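Local coordinates for maintenance of ploidy protein MOB1 (Saccharomyces cerevisiae, PDB 2HJN), which activates the DBF2 protein kinase by binding it, allowing its phosphorylation by CDC15 in late anaphase within the mitotic exit network, at residues K68-R71 and E77-A80; V81-F86 and D145-E150; Y87-M92 and N202-H207; Y115-A120 and L177-A182. All coordinates share one frame; numbering follows the deposited sequence.

In the fold
Three of the four contacts follow helix 75-97 through the four-helix bundle of the Mob fold. Contact 1 closes first along the chain, folding the preceding loop onto its first turns; contact 2 joins its middle to the end of helix 132-147, and contact 3, interleaved with contact 2 in sequence, joins the next turns to helix 198-214. Contact 4 sets strand 115-117 on helix 165-187. Their centres lie 14 to 27 Å apart, contacts 1 and 4 being farthest. Contacts 2 and 3 touch through F86 and H207, contacts 3 and 4 through I90, L177 and V180. Helix 75-97 is thus the common core element, and contact 4 ties a two-stranded sheet to the helix carrying zinc ligand H183.

Contact 1. Residues K68-R71 and E77-A80; sequences KLPR and EWLA
L69 and W78 both carry CG anti to the backbone N (chi1 -179° and -175°), and these torsions make the two side chains run antiparallel, each passing the other, with L69 CD1 packed 3.4 Å from W78 CB. The indole then reaches along the loop, which covers one of its faces. P70 CD stands 3.5 Å from the centroid of the W78 six-membered ring, only 6° off the ring normal, and L69 CA lies over the five-membered ring of W78, 4.1 Å from its centroid. Both are CH-pi contacts. Proline suits the place because its rigid ring presents a polarised CD group to the aromatic cloud. This is the lead-in to helix 75-97, a core helix of the Mob four-helix bundle: the loop doubles back on the helix's first turns near the surface. There the indole meets the rings of H82 and F211 as well, and its NE1 is hydrogen-bonded to the carbonyl of V67. An alanine in place of W78 would lose that bond and the platform under P70, and would probably set the loop free to shift. K68 contributes its backbone, with O 3.2 Å from W78 CZ2 in an oblique approach.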
loop_
_atom_site.group_PDB
_atom_site.type_symbol
_atom_site.label_atom_id
_atom_site.label_comp_id
_atom_site.label_asym_id
_atom_site.label_seq_id
_atom_site.Cartn_x
_atom_site.Cartn_y
_atom_site.Cartn_z
ATOM N N LYS A 68 12.288 -20.844 -9.524
ATOM C CA LYS A 68 13.220 -21.517 -10.456
ATOM C C LYS A 68 13.448 -20.736 -11.767
ATOM O O LYS A 68 12.531 -20.161 -12.353
ATOM C CB LYS A 68 12.688 -22.914 -10.811
ATOM C CG LYS A 68 13.055 -23.974 -9.822
ATOM C CD LYS A 68 12.333 -25.271 -10.167
ATOM C CE LYS A 68 12.930 -26.464 -9.413
ATOM N NZ LYS A 68 11.908 -27.554 -9.228
ATOM N N LEU A 69 14.684 -20.734 -12.222
ATOM C CA LEU A 69 15.023 -20.191 -13.532
ATOM C C LEU A 69 14.352 -21.015 -14.637
ATOM O O LEU A 69 14.627 -22.215 -14.746
ATOM C CB LEU A 69 16.569 -20.212 -13.686
ATOM C CG LEU A 69 17.168 -19.656 -14.979
ATOM C CD1 LEU A 69 16.745 -18.177 -15.129
ATOM C CD2 LEU A 69 18.692 -19.809 -14.903
ATOM N N PRO A 70 13.481 -20.393 -15.466
ATOM C CA PRO A 70 12.875 -21.150 -16.583
ATOM C C PRO A 70 13.893 -21.543 -17.640
ATOM O O PRO A 70 14.858 -20.809 -17.882
ATOM C CB PRO A 70 11.857 -20.159 -17.181
ATOM C CG PRO A 70 11.688 -19.064 -16.116
ATOM C CD PRO A 70 13.003 -18.999 -15.430
ATOM N N ARG A 71 13.673 -22.695 -18.270
ATOM C CA ARG A 71 14.640 -23.284 -19.189
ATOM C C ARG A 71 14.852 -22.351 -20.370
ATOM O O ARG A 71 13.893 -21.744 -20.853
ATOM C CB ARG A 71 14.101 -24.631 -19.691
ATOM C CG ARG A 71 15.136 -25.739 -19.723
ATOM C CD ARG A 71 14.448 -27.100 -19.910
ATOM N NE ARG A 71 15.341 -28.207 -19.608
ATOM C CZ ARG A 71 15.753 -28.584 -18.405
ATOM N NH1 ARG A 71 15.401 -27.915 -17.313
ATOM N NH2 ARG A 71 16.563 -29.619 -18.290
ATOM N N GLU A 77 19.435 -12.028 -15.971
ATOM C CA GLU A 77 18.196 -11.347 -16.290
ATOM C C GLU A 77 17.073 -11.655 -15.301
ATOM O O GLU A 77 16.373 -10.742 -14.840
ATOM C CB GLU A 77 17.730 -11.625 -17.710
ATOM C CG GLU A 77 17.757 -10.396 -18.549
ATOM C CD GLU A 77 17.392 -10.664 -19.984
ATOM O OE1 GLU A 77 16.173 -10.820 -20.285
ATOM O OE2 GLU A 77 18.348 -10.710 -20.806
ATOM N N TRP A 78 16.913 -12.947 -15.022
ATOM C CA TRP A 78 15.964 -13.468 -14.054
ATOM C C TRP A 78 16.200 -12.816 -12.672
ATOM O O TRP A 78 15.265 -12.297 -12.047
ATOM C CB TRP A 78 16.124 -14.997 -14.003
ATOM C CG TRP A 78 15.144 -15.738 -13.134
ATOM C CD1 TRP A 78 15.415 -16.377 -11.968
ATOM C CD2 TRP A 78 13.742 -15.908 -13.378
ATOM N NE1 TRP A 78 14.271 -16.956 -11.473
ATOM C CE2 TRP A 78 13.230 -16.686 -12.316
ATOM C CE3 TRP A 78 12.879 -15.490 -14.395
ATOM C CZ2 TRP A 78 11.886 -17.045 -12.229
ATOM C CZ3 TRP A 78 11.535 -15.854 -14.322
ATOM C CH2 TRP A 78 11.054 -16.612 -13.243
ATOM N N LEU A 79 17.446 -12.797 -12.214
ATOM C CA LEU A 79 17.761 -12.149 -10.931
ATOM C C LEU A 79 17.569 -10.601 -10.942
ATOM O O LEU A 79 17.015 -10.048 -9.979
ATOM C CB LEU A 79 19.133 -12.559 -10.424
ATOM C CG LEU A 79 19.470 -14.061 -10.268
ATOM C CD1 LEU A 79 20.573 -14.293 -9.240
ATOM C CD2 LEU A 79 18.297 -14.971 -10.027
ATOM N N ALA A 80 17.949 -9.940 -12.049
ATOM C CA ALA A 80 17.687 -8.503 -12.250
ATOM C C ALA A 80 16.171 -8.165 -12.229
ATOM O O ALA A 80 15.747 -7.225 -11.551
ATOM C CB ALA A 80 18.351 -7.996 -13.549
#

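Contact 2. Residues V81-F86 and D145-E150; sequences VHCVDF and DQFDDE
The ring of F147 has V84 over one face and the sulfur of C83 at its edge. V84 CG2 makes a CH-pi contact 3.7 Å from the F147 ring centroid and 18° off the normal, displaced toward the rim, so that its closest ring atom is F147 CD2 at 3.6 Å. C83 SG approaches in the plane of the F147 ring, 88° off its normal and 5.2 Å from the centroid; the atom it meets is F147 CE2, 3.9 Å away. The two branches of V84 are shared out by its chi1 of 172°, which sends CG1 anti to the backbone N and turns CG2 to the phenyl face. Valine and cysteine suit this surface of helix 75-97: both side chains are short, which lets a ring from another helix come close to the backbone, with F147 CZ 3.9 Å from C83 O, and the valine's methyl branch offers CG2 to the ring face. The ring also packs against Y87 one turn further on, and F153 meets it edge-to-face. No hydrogen bond links the two segments, and the buried contact rests on shape and dispersion. It joins helices 75-97 and 132-147 of the Mob bundle, with I170, I173 and L174 of helix 165-187 closing on C83; F147, on the last turn of helix 132-147, is laid against V84 and forms a cysteine sulfur-aromatic pair at its rim.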
loop_
_atom_site.group_PDB
_atom_site.type_symbol
_atom_site.label_atom_id
_atom_site.label_comp_id
_atom_site.label_asym_id
_atom_site.label_seq_id
_atom_site.Cartn_x
_atom_site.Cartn_y
_atom_site.Cartn_z
ATOM N N VAL A 81 15.371 -8.904 -12.988
ATOM C CA VAL A 81 13.898 -8.762 -12.956
ATOM C C VAL A 81 13.340 -8.855 -11.543
ATOM O O VAL A 81 12.605 -7.964 -11.123
ATOM C CB VAL A 81 13.144 -9.760 -13.885
ATOM C CG1 VAL A 81 11.599 -9.742 -13.621
ATOM C CG2 VAL A 81 13.416 -9.398 -15.342
ATOM N N HIS A 82 13.685 -9.915 -10.815
ATOM C CA HIS A 82 13.162 -10.084 -9.475
ATOM C C HIS A 82 13.690 -9.123 -8.429
ATOM O O HIS A 82 12.981 -8.840 -7.481
ATOM C CB HIS A 82 13.291 -11.525 -9.003
ATOM C CG HIS A 82 12.436 -12.452 -9.802
ATOM N ND1 HIS A 82 11.150 -12.781 -9.435
ATOM C CD2 HIS A 82 12.646 -13.022 -11.008
ATOM C CE1 HIS A 82 10.616 -13.550 -10.364
ATOM N NE2 HIS A 82 11.504 -13.717 -11.328
ATOM N N CYS A 83 14.938 -8.664 -8.572
ATOM C CA CYS A 83 15.485 -7.674 -7.647
ATOM C C CYS A 83 14.699 -6.338 -7.735
ATOM O O CYS A 83 14.340 -5.772 -6.720
ATOM C CB CYS A 83 16.997 -7.501 -7.906
ATOM S SG CYS A 83 17.894 -6.549 -6.669
ATOM N N VAL A 84 14.399 -5.851 -8.942
ATOM C CA VAL A 84 13.549 -4.640 -9.089
ATOM C C VAL A 84 12.115 -4.890 -8.574
ATOM O O VAL A 84 11.547 -4.032 -7.894
ATOM C CB VAL A 84 13.505 -4.097 -10.529
ATOM C CG1 VAL A 84 12.487 -2.979 -10.673
ATOM C CG2 VAL A 84 14.908 -3.628 -11.007
ATOM N N ASP A 85 11.549 -6.059 -8.880
ATOM C CA ASP A 85 10.236 -6.431 -8.314
ATOM C C ASP A 85 10.233 -6.467 -6.774
ATOM O O ASP A 85 9.250 -6.055 -6.169
ATOM C CB ASP A 85 9.780 -7.805 -8.800
ATOM C CG ASP A 85 9.434 -7.836 -10.311
ATOM O OD1 ASP A 85 9.232 -6.742 -10.943
ATOM O OD2 ASP A 85 9.350 -8.982 -10.847
ATOM N N PHE A 86 11.286 -6.970 -6.134
ATOM C CA PHE A 86 11.294 -7.005 -4.655
ATOM C C PHE A 86 11.386 -5.617 -4.015
ATOM O O PHE A 86 10.751 -5.310 -2.985
ATOM C CB PHE A 86 12.420 -7.892 -4.133
ATOM C CG PHE A 86 12.191 -9.369 -4.388
ATOM C CD1 PHE A 86 10.921 -9.903 -4.324
ATOM C CD2 PHE A 86 13.256 -10.202 -4.699
ATOM C CE1 PHE A 86 10.698 -11.277 -4.582
ATOM C CE2 PHE A 86 13.051 -11.583 -4.947
ATOM C CZ PHE A 86 11.779 -12.116 -4.907
ATOM N N ASP A 145 19.479 4.205 -7.657
ATOM C CA ASP A 145 20.705 4.584 -8.332
ATOM C C ASP A 145 21.442 3.388 -8.936
ATOM O O ASP A 145 22.020 3.523 -10.012
ATOM C CB ASP A 145 21.645 5.428 -7.441
ATOM C CG ASP A 145 21.055 6.801 -7.074
ATOM O OD1 ASP A 145 20.167 7.334 -7.798
ATOM O OD2 ASP A 145 21.496 7.350 -6.044
ATOM N N GLN A 146 21.421 2.209 -8.295
ATOM C CA GLN A 146 22.038 1.033 -8.951
ATOM C C GLN A 146 21.175 0.587 -10.134
ATOM O O GLN A 146 21.714 0.329 -11.213
ATOM C CB GLN A 146 22.254 -0.144 -7.977
ATOM C CG GLN A 146 22.924 0.218 -6.639
ATOM C CD GLN A 146 24.124 1.227 -6.747
ATOM O OE1 GLN A 146 25.224 0.835 -7.165
ATOM N NE2 GLN A 146 23.915 2.509 -6.299
ATOM N N PHE A 147 19.840 0.519 -9.954
ATOM C CA PHE A 147 18.952 0.074 -11.071
ATOM C C PHE A 147 19.122 1.000 -12.286
ATOM O O PHE A 147 18.991 0.584 -13.449
ATOM C CB PHE A 147 17.458 0.034 -10.651
ATOM C CG PHE A 147 17.140 -0.904 -9.508
ATOM C CD1 PHE A 147 16.244 -0.511 -8.496
ATOM C CD2 PHE A 147 17.750 -2.165 -9.404
ATOM C CE1 PHE A 147 15.945 -1.359 -7.421
ATOM C CE2 PHE A 147 17.462 -3.024 -8.317
ATOM C CZ PHE A 147 16.526 -2.600 -7.313
ATOM N N ASP A 148 19.413 2.270 -12.018
ATOM C CA ASP A 148 19.433 3.293 -13.096
ATOM C C ASP A 148 20.840 3.425 -13.745
ATOM O O ASP A 148 21.051 4.220 -14.684
ATOM C CB ASP A 148 18.979 4.645 -12.539
ATOM C CG ASP A 148 17.468 4.754 -12.386
ATOM O OD1 ASP A 148 16.704 3.892 -12.887
ATOM O OD2 ASP A 148 17.030 5.735 -11.769
ATOM N N ASP A 149 21.787 2.639 -13.249
ATOM C CA ASP A 149 23.193 2.700 -13.719
ATOM C C ASP A 149 23.376 1.673 -14.823
ATOM O O ASP A 149 23.384 0.484 -14.560
ATOM C CB ASP A 149 24.141 2.466 -12.538
ATOM C CG ASP A 149 25.622 2.504 -12.919
ATOM O OD1 ASP A 149 25.953 2.483 -14.140
ATOM O OD2 ASP A 149 26.449 2.471 -11.967
ATOM N N GLU A 150 23.451 2.155 -16.068
ATOM C CA GLU A 150 23.574 1.316 -17.283
ATOM C C GLU A 150 24.738 0.291 -17.302
ATOM O O GLU A 150 24.643 -0.777 -17.941
ATOM C CB GLU A 150 23.634 2.240 -18.524
ATOM C CG GLU A 150 23.685 1.525 -19.848
ATOM C CD GLU A 150 22.358 0.937 -20.248
ATOM O OE1 GLU A 150 22.343 -0.162 -20.854
ATOM O OE2 GLU A 150 21.332 1.576 -19.977
#

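Contact 3. Residues Y87-M92 and N202-H207; sequences YNQINM and NTSFRH
A hydrogen bond of 2.8 Å between S204 OG and Q89 OE1 spans the gap between helices 198-214 and 75-97. The same serine oxygen makes a probable, unusually short hydrogen bond to Y181 OH. S204 OG thus joins helices 75-97 and 198-214, and probably 165-187, in the interior of the Mob four-helix bundle. The backbones come close here, with the CA atoms of Q89 and S204 6.9 Å apart, and serine suits so tight a crossing because its side chain is short yet can both give and accept hydrogen bonds. Glutamine supplies the reach from the other side. Its CG leaves anti to the carbonyl carbon (chi1 -64°) and the chain runs on extended (chi2 174°), which carries the amide across to helix 198-214 and alongside the serine. S204 answers with OG anti to its own backbone N, and this chi1 of 179° points the hydroxyl toward Q89 OE1 of helix 75-97.

Next to Q89 on the same helix, I90 packs on L177, V180 and Y181 of helix 165-187. Helix 75-97 also faces the dimer partner, for Q89 packs on N196 of the second subunit. Within the pair itself each oxygen also lies close to the other residue's CB: S204 OG rests 3.5 Å from Q89 CB, and Q89 OE1 lies 3.3 Å from S204 CB.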
loop_
_atom_site.group_PDB
_atom_site.type_symbol
_atom_site.label_atom_id
_atom_site.label_comp_id
_atom_site.label_asym_id
_atom_site.label_seq_id
_atom_site.Cartn_x
_atom_site.Cartn_y
_atom_site.Cartn_z
ATOM N N TYR A 87 12.158 -4.775 -4.674
ATOM C CA TYR A 87 12.284 -3.357 -4.278
ATOM C C TYR A 87 10.879 -2.719 -4.332
ATOM O O TYR A 87 10.456 -1.977 -3.437
ATOM C CB TYR A 87 13.235 -2.607 -5.236
ATOM C CG TYR A 87 13.036 -1.100 -5.133
ATOM C CD1 TYR A 87 13.834 -0.357 -4.263
ATOM C CD2 TYR A 87 12.019 -0.430 -5.847
ATOM C CE1 TYR A 87 13.680 1.016 -4.126
ATOM C CE2 TYR A 87 11.830 0.954 -5.682
ATOM C CZ TYR A 87 12.675 1.655 -4.805
ATOM O OH TYR A 87 12.555 2.990 -4.543
ATOM N N ASN A 88 10.146 -3.014 -5.395
ATOM C CA ASN A 88 8.837 -2.389 -5.559
ATOM C C ASN A 88 7.790 -2.867 -4.516
ATOM O O ASN A 88 6.971 -2.070 -4.051
ATOM C CB ASN A 88 8.304 -2.559 -7.039
ATOM C CG ASN A 88 8.852 -1.519 -8.034
ATOM O OD1 ASN A 88 9.244 -0.420 -7.676
ATOM N ND2 ASN A 88 8.792 -1.866 -9.337
ATOM N N GLN A 89 7.815 -4.150 -4.142
ATOM C CA GLN A 89 6.959 -4.650 -3.042
ATOM C C GLN A 89 7.314 -3.971 -1.699
ATOM O O GLN A 89 6.415 -3.610 -0.894
ATOM C CB GLN A 89 7.062 -6.206 -2.953
ATOM C CG GLN A 89 6.507 -6.903 -4.243
ATOM C CD GLN A 89 6.725 -8.390 -4.271
ATOM O OE1 GLN A 89 6.811 -9.023 -3.216
ATOM N NE2 GLN A 89 6.813 -8.979 -5.493
ATOM N N ILE A 90 8.610 -3.752 -1.446
ATOM C CA ILE A 90 9.070 -3.157 -0.135
ATOM C C ILE A 90 8.712 -1.655 -0.115
ATOM O O ILE A 90 8.211 -1.134 0.870
ATOM C CB ILE A 90 10.580 -3.382 0.079
ATOM C CG1 ILE A 90 10.875 -4.840 0.398
ATOM C CG2 ILE A 90 11.104 -2.515 1.224
ATOM C CD1 ILE A 90 12.417 -5.216 0.149
ATOM N N ASN A 91 8.907 -0.993 -1.253
ATOM C CA ASN A 91 8.417 0.365 -1.471
ATOM C C ASN A 91 6.903 0.524 -1.195
ATOM O O ASN A 91 6.503 1.469 -0.479
ATOM C CB ASN A 91 8.731 0.848 -2.921
ATOM C CG ASN A 91 8.390 2.300 -3.114
ATOM O OD1 ASN A 91 8.988 3.187 -2.460
ATOM N ND2 ASN A 91 7.412 2.581 -3.991
HETATM N N MSE A 92 6.081 -0.391 -1.728
HETATM C CA MSE A 92 4.626 -0.346 -1.496
HETATM C C MSE A 92 4.292 -0.605 -0.022
HETATM O O MSE A 92 3.461 0.111 0.576
HETATM C CB MSE A 92 3.878 -1.321 -2.445
HETATM C CG MSE A 92 2.329 -1.434 -2.150
HETATM SE SE MSE A 92 1.944 -2.670 -0.671
HETATM C CE MSE A 92 2.502 -4.256 -1.658
ATOM N N ASN A 202 3.437 -11.034 4.425
ATOM C CA ASN A 202 3.957 -12.401 4.628
ATOM C C ASN A 202 4.221 -13.115 3.298
ATOM O O ASN A 202 5.196 -13.869 3.195
ATOM C CB ASN A 202 3.035 -13.260 5.525
ATOM C CG ASN A 202 2.962 -12.782 6.973
ATOM O OD1 ASN A 202 3.785 -11.997 7.453
ATOM N ND2 ASN A 202 1.927 -13.257 7.682
ATOM N N THR A 203 3.378 -12.860 2.300
ATOM C CA THR A 203 3.563 -13.433 0.950
ATOM C C THR A 203 4.794 -12.900 0.245
ATOM O O THR A 203 5.558 -13.686 -0.296
ATOM C CB THR A 203 2.285 -13.305 0.036
ATOM O OG1 THR A 203 1.150 -13.939 0.693
ATOM C CG2 THR A 203 2.514 -13.970 -1.314
ATOM N N SER A 204 4.981 -11.571 0.250
ATOM C CA SER A 204 6.231 -10.906 -0.281
ATOM C C SER A 204 7.498 -11.429 0.366
ATOM O O SER A 204 8.466 -11.792 -0.298
ATOM C CB SER A 204 6.119 -9.378 -0.037
ATOM O OG SER A 204 7.270 -8.606 -0.473
ATOM N N PHE A 205 7.499 -11.429 1.703
ATOM C CA PHE A 205 8.660 -11.887 2.453
ATOM C C PHE A 205 9.001 -13.381 2.183
ATOM O O PHE A 205 10.192 -13.738 2.072
ATOM C CB PHE A 205 8.388 -11.641 3.937
ATOM C CG PHE A 205 9.521 -12.037 4.860
ATOM C CD1 PHE A 205 10.665 -11.266 4.934
ATOM C CD2 PHE A 205 9.410 -13.168 5.675
ATOM C CE1 PHE A 205 11.725 -11.621 5.782
ATOM C CE2 PHE A 205 10.458 -13.557 6.561
ATOM C CZ PHE A 205 11.608 -12.791 6.611
ATOM N N ARG A 206 7.963 -14.221 2.130
ATOM C CA ARG A 206 8.117 -15.629 1.818
ATOM C C ARG A 206 8.775 -15.796 0.433
ATOM O O ARG A 206 9.692 -16.592 0.282
ATOM C CB ARG A 206 6.736 -16.339 1.830
ATOM C CG ARG A 206 6.721 -17.819 1.263
ATOM C CD ARG A 206 5.296 -18.509 1.315
ATOM N NE ARG A 206 4.405 -18.134 0.194
ATOM C CZ ARG A 206 3.178 -17.600 0.335
ATOM N NH1 ARG A 206 2.688 -17.359 1.557
ATOM N NH2 ARG A 206 2.436 -17.304 -0.736
ATOM N N HIS A 207 8.264 -15.085 -0.573
ATOM C CA HIS A 207 8.788 -15.149 -1.949
ATOM C C HIS A 207 10.242 -14.603 -2.004
ATOM O O HIS A 207 11.112 -15.171 -2.712
ATOM C CB HIS A 207 7.804 -14.439 -2.908
ATOM C CG HIS A 207 8.191 -14.516 -4.365
ATOM N ND1 HIS A 207 8.066 -13.443 -5.228
ATOM C CD2 HIS A 207 8.717 -15.524 -5.105
ATOM C CE1 HIS A 207 8.484 -13.790 -6.432
ATOM N NE2 HIS A 207 8.891 -15.045 -6.385
#

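Contact 4. Residues Y115-A120 and L177-A182; sequences YEYLWA and LFRVYA. With SO4 (sulfate ion), chain C.
R179 does two jobs at once, laying its aliphatic chain across the ring of Y117 and grasping a sulfate ion with its guanidinium. R179 CG stands over the middle of the Y117 ring, 3.7 Å from the centroid and 9° off the normal, a CH-pi contact; R179 CD is 3.5 Å from Y117 CD2. Extended from CG to NE, the arginine carries its charged end past the ring, the two planes 20° apart. The residues suit their places: the flat ring supports arginine's long methylene chain while the guanidinium stays able to bind an anion. The sulfate, probably picked up from the crystallisation solution, is taken at the guanidinium edge by two nearly straight bonds, R179 NH1 to sulfate O4 at 2.9 Å and R179 NH2 to sulfate O2 at 3.1 Å. R175 adds a further hydrogen bond. Such an anion site is consistent with the basic pocket of MOB1 proteins, which in relatives takes phosphorylated peptides. A leucine in place of R179 would strip the sulfate of both bonds and is likely to leave the tyrosine face less fully covered. Y117 OH lies 4.4 Å from CB of A182, which directly precedes the zinc ligand H183. V4 of strand 4-6, the antiparallel partner of strand 115-117, packs on Y117 and R179, and Y135 touches R179, placing the pair where the small sheet meets helices 132-147 and 165-187.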
loop_
_atom_site.group_PDB
_atom_site.type_symbol
_atom_site.label_atom_id
_atom_site.label_comp_id
_atom_site.label_asym_id
_atom_site.label_seq_id
_atom_site.Cartn_x
_atom_site.Cartn_y
_atom_site.Cartn_z
ATOM N N TYR A 115 19.580 -5.787 17.481
ATOM C CA TYR A 115 20.166 -5.487 16.176
ATOM C C TYR A 115 19.967 -4.036 15.801
ATOM O O TYR A 115 18.833 -3.580 15.734
ATOM C CB TYR A 115 19.534 -6.347 15.072
ATOM C CG TYR A 115 19.808 -7.816 15.251
ATOM C CD1 TYR A 115 19.029 -8.595 16.089
ATOM C CD2 TYR A 115 20.880 -8.419 14.599
ATOM C CE1 TYR A 115 19.307 -9.961 16.280
ATOM C CE2 TYR A 115 21.176 -9.771 14.792
ATOM C CZ TYR A 115 20.392 -10.528 15.612
ATOM O OH TYR A 115 20.708 -11.868 15.758
ATOM N N GLU A 116 21.067 -3.334 15.553
ATOM C CA GLU A 116 21.036 -1.968 14.994
ATOM C C GLU A 116 21.761 -1.977 13.636
ATOM O O GLU A 116 22.860 -2.566 13.525
ATOM C CB GLU A 116 21.640 -0.937 15.978
ATOM C CG GLU A 116 21.734 0.411 15.301
ATOM C CD GLU A 116 22.069 1.589 16.167
ATOM O OE1 GLU A 116 22.519 1.413 17.329
ATOM O OE2 GLU A 116 21.912 2.720 15.631
ATOM N N TYR A 117 21.157 -1.393 12.601
ATOM C CA TYR A 117 21.802 -1.306 11.282
ATOM C C TYR A 117 22.273 0.092 10.965
ATOM O O TYR A 117 21.570 1.041 11.224
ATOM C CB TYR A 117 20.875 -1.811 10.150
ATOM C CG TYR A 117 20.338 -3.192 10.433
ATOM C CD1 TYR A 117 19.025 -3.380 10.805
ATOM C CD2 TYR A 117 21.178 -4.308 10.366
ATOM C CE1 TYR A 117 18.544 -4.697 11.081
ATOM C CE2 TYR A 117 20.717 -5.575 10.600
ATOM C CZ TYR A 117 19.419 -5.769 10.973
ATOM O OH TYR A 117 18.977 -7.046 11.238
ATOM N N LEU A 118 23.459 0.201 10.381
ATOM C CA LEU A 118 24.158 1.472 10.218
ATOM C C LEU A 118 24.321 1.819 8.747
ATOM O O LEU A 118 24.280 0.917 7.889
ATOM C CB LEU A 118 25.546 1.396 10.901
ATOM C CG LEU A 118 25.678 0.850 12.308
ATOM C CD1 LEU A 118 27.172 0.666 12.719
ATOM C CD2 LEU A 118 24.983 1.707 13.326
ATOM N N TRP A 119 24.464 3.121 8.440
ATOM C CA TRP A 119 24.626 3.596 7.034
ATOM C C TRP A 119 25.905 4.409 6.878
ATOM O O TRP A 119 26.151 5.324 7.652
ATOM C CB TRP A 119 23.430 4.483 6.587
ATOM C CG TRP A 119 23.378 4.799 5.086
ATOM C CD1 TRP A 119 23.649 6.002 4.473
ATOM C CD2 TRP A 119 23.091 3.877 4.037
ATOM N NE1 TRP A 119 23.510 5.874 3.119
ATOM C CE2 TRP A 119 23.187 4.577 2.822
ATOM C CE3 TRP A 119 22.748 2.507 4.013
ATOM C CZ2 TRP A 119 22.953 3.967 1.590
ATOM C CZ3 TRP A 119 22.522 1.890 2.786
ATOM C CH2 TRP A 119 22.624 2.620 1.589
ATOM N N ALA A 120 26.696 4.068 5.860
ATOM C CA ALA A 120 27.810 4.926 5.429
ATOM C C ALA A 120 27.354 5.897 4.353
ATOM O O ALA A 120 26.886 5.497 3.262
ATOM C CB ALA A 120 28.953 4.118 4.939
ATOM N N LEU A 177 17.930 -4.844 1.440
ATOM C CA LEU A 177 16.466 -4.846 1.423
ATOM C C LEU A 177 15.892 -5.685 2.571
ATOM O O LEU A 177 14.866 -5.316 3.160
ATOM C CB LEU A 177 15.955 -5.333 0.056
ATOM C CG LEU A 177 16.199 -4.396 -1.146
ATOM C CD1 LEU A 177 15.662 -5.003 -2.475
ATOM C CD2 LEU A 177 15.646 -2.975 -0.936
ATOM N N PHE A 178 16.559 -6.790 2.916
ATOM C CA PHE A 178 16.138 -7.607 4.095
ATOM C C PHE A 178 16.020 -6.803 5.369
ATOM O O PHE A 178 15.057 -6.986 6.069
ATOM C CB PHE A 178 17.029 -8.859 4.342
ATOM C CG PHE A 178 16.476 -9.804 5.425
ATOM C CD1 PHE A 178 15.781 -10.968 5.077
ATOM C CD2 PHE A 178 16.690 -9.528 6.783
ATOM C CE1 PHE A 178 15.268 -11.818 6.056
ATOM C CE2 PHE A 178 16.142 -10.365 7.799
ATOM C CZ PHE A 178 15.439 -11.498 7.426
ATOM N N ARG A 179 17.002 -5.935 5.678
ATOM C CA ARG A 179 16.964 -5.057 6.866
ATOM C C ARG A 179 15.670 -4.196 6.938
ATOM O O ARG A 179 15.242 -3.834 8.027
ATOM C CB ARG A 179 18.195 -4.106 6.876
ATOM C CG ARG A 179 19.544 -4.901 7.008
ATOM C CD ARG A 179 20.853 -4.147 6.852
ATOM N NE ARG A 179 21.894 -5.170 6.762
ATOM C CZ ARG A 179 23.035 -5.067 6.098
ATOM N NH1 ARG A 179 23.329 -3.962 5.455
ATOM N NH2 ARG A 179 23.897 -6.097 6.100
ATOM N N VAL A 180 15.103 -3.837 5.775
ATOM C CA VAL A 180 13.820 -3.064 5.723
ATOM C C VAL A 180 12.676 -3.959 6.167
ATOM O O VAL A 180 11.838 -3.542 6.980
ATOM C CB VAL A 180 13.538 -2.476 4.315
ATOM C CG1 VAL A 180 12.244 -1.637 4.351
ATOM C CG2 VAL A 180 14.763 -1.604 3.824
ATOM N N TYR A 181 12.635 -5.194 5.671
ATOM C CA TYR A 181 11.624 -6.160 6.181
ATOM C C TYR A 181 11.766 -6.335 7.690
ATOM O O TYR A 181 10.747 -6.387 8.408
ATOM C CB TYR A 181 11.777 -7.561 5.542
ATOM C CG TYR A 181 11.128 -7.746 4.188
ATOM C CD1 TYR A 181 9.746 -7.689 4.031
ATOM C CD2 TYR A 181 11.916 -8.024 3.067
ATOM C CE1 TYR A 181 9.177 -7.892 2.764
ATOM C CE2 TYR A 181 11.369 -8.222 1.839
ATOM C CZ TYR A 181 10.001 -8.163 1.690
ATOM O OH TYR A 181 9.518 -8.403 0.453
ATOM N N ALA A 182 13.014 -6.400 8.164
ATOM C CA ALA A 182 13.240 -6.622 9.610
ATOM C C ALA A 182 12.657 -5.476 10.453
ATOM O O ALA A 182 12.030 -5.708 11.513
ATOM C CB ALA A 182 14.742 -6.854 9.936
HETATM S S SO4 C . 26.593 -4.666 3.421
HETATM O O1 SO4 C . 26.427 -5.309 2.113
HETATM O O2 SO4 C . 26.442 -5.730 4.429
HETATM O O3 SO4 C . 27.833 -3.915 3.520
HETATM O O4 SO4 C . 25.599 -3.648 3.712
#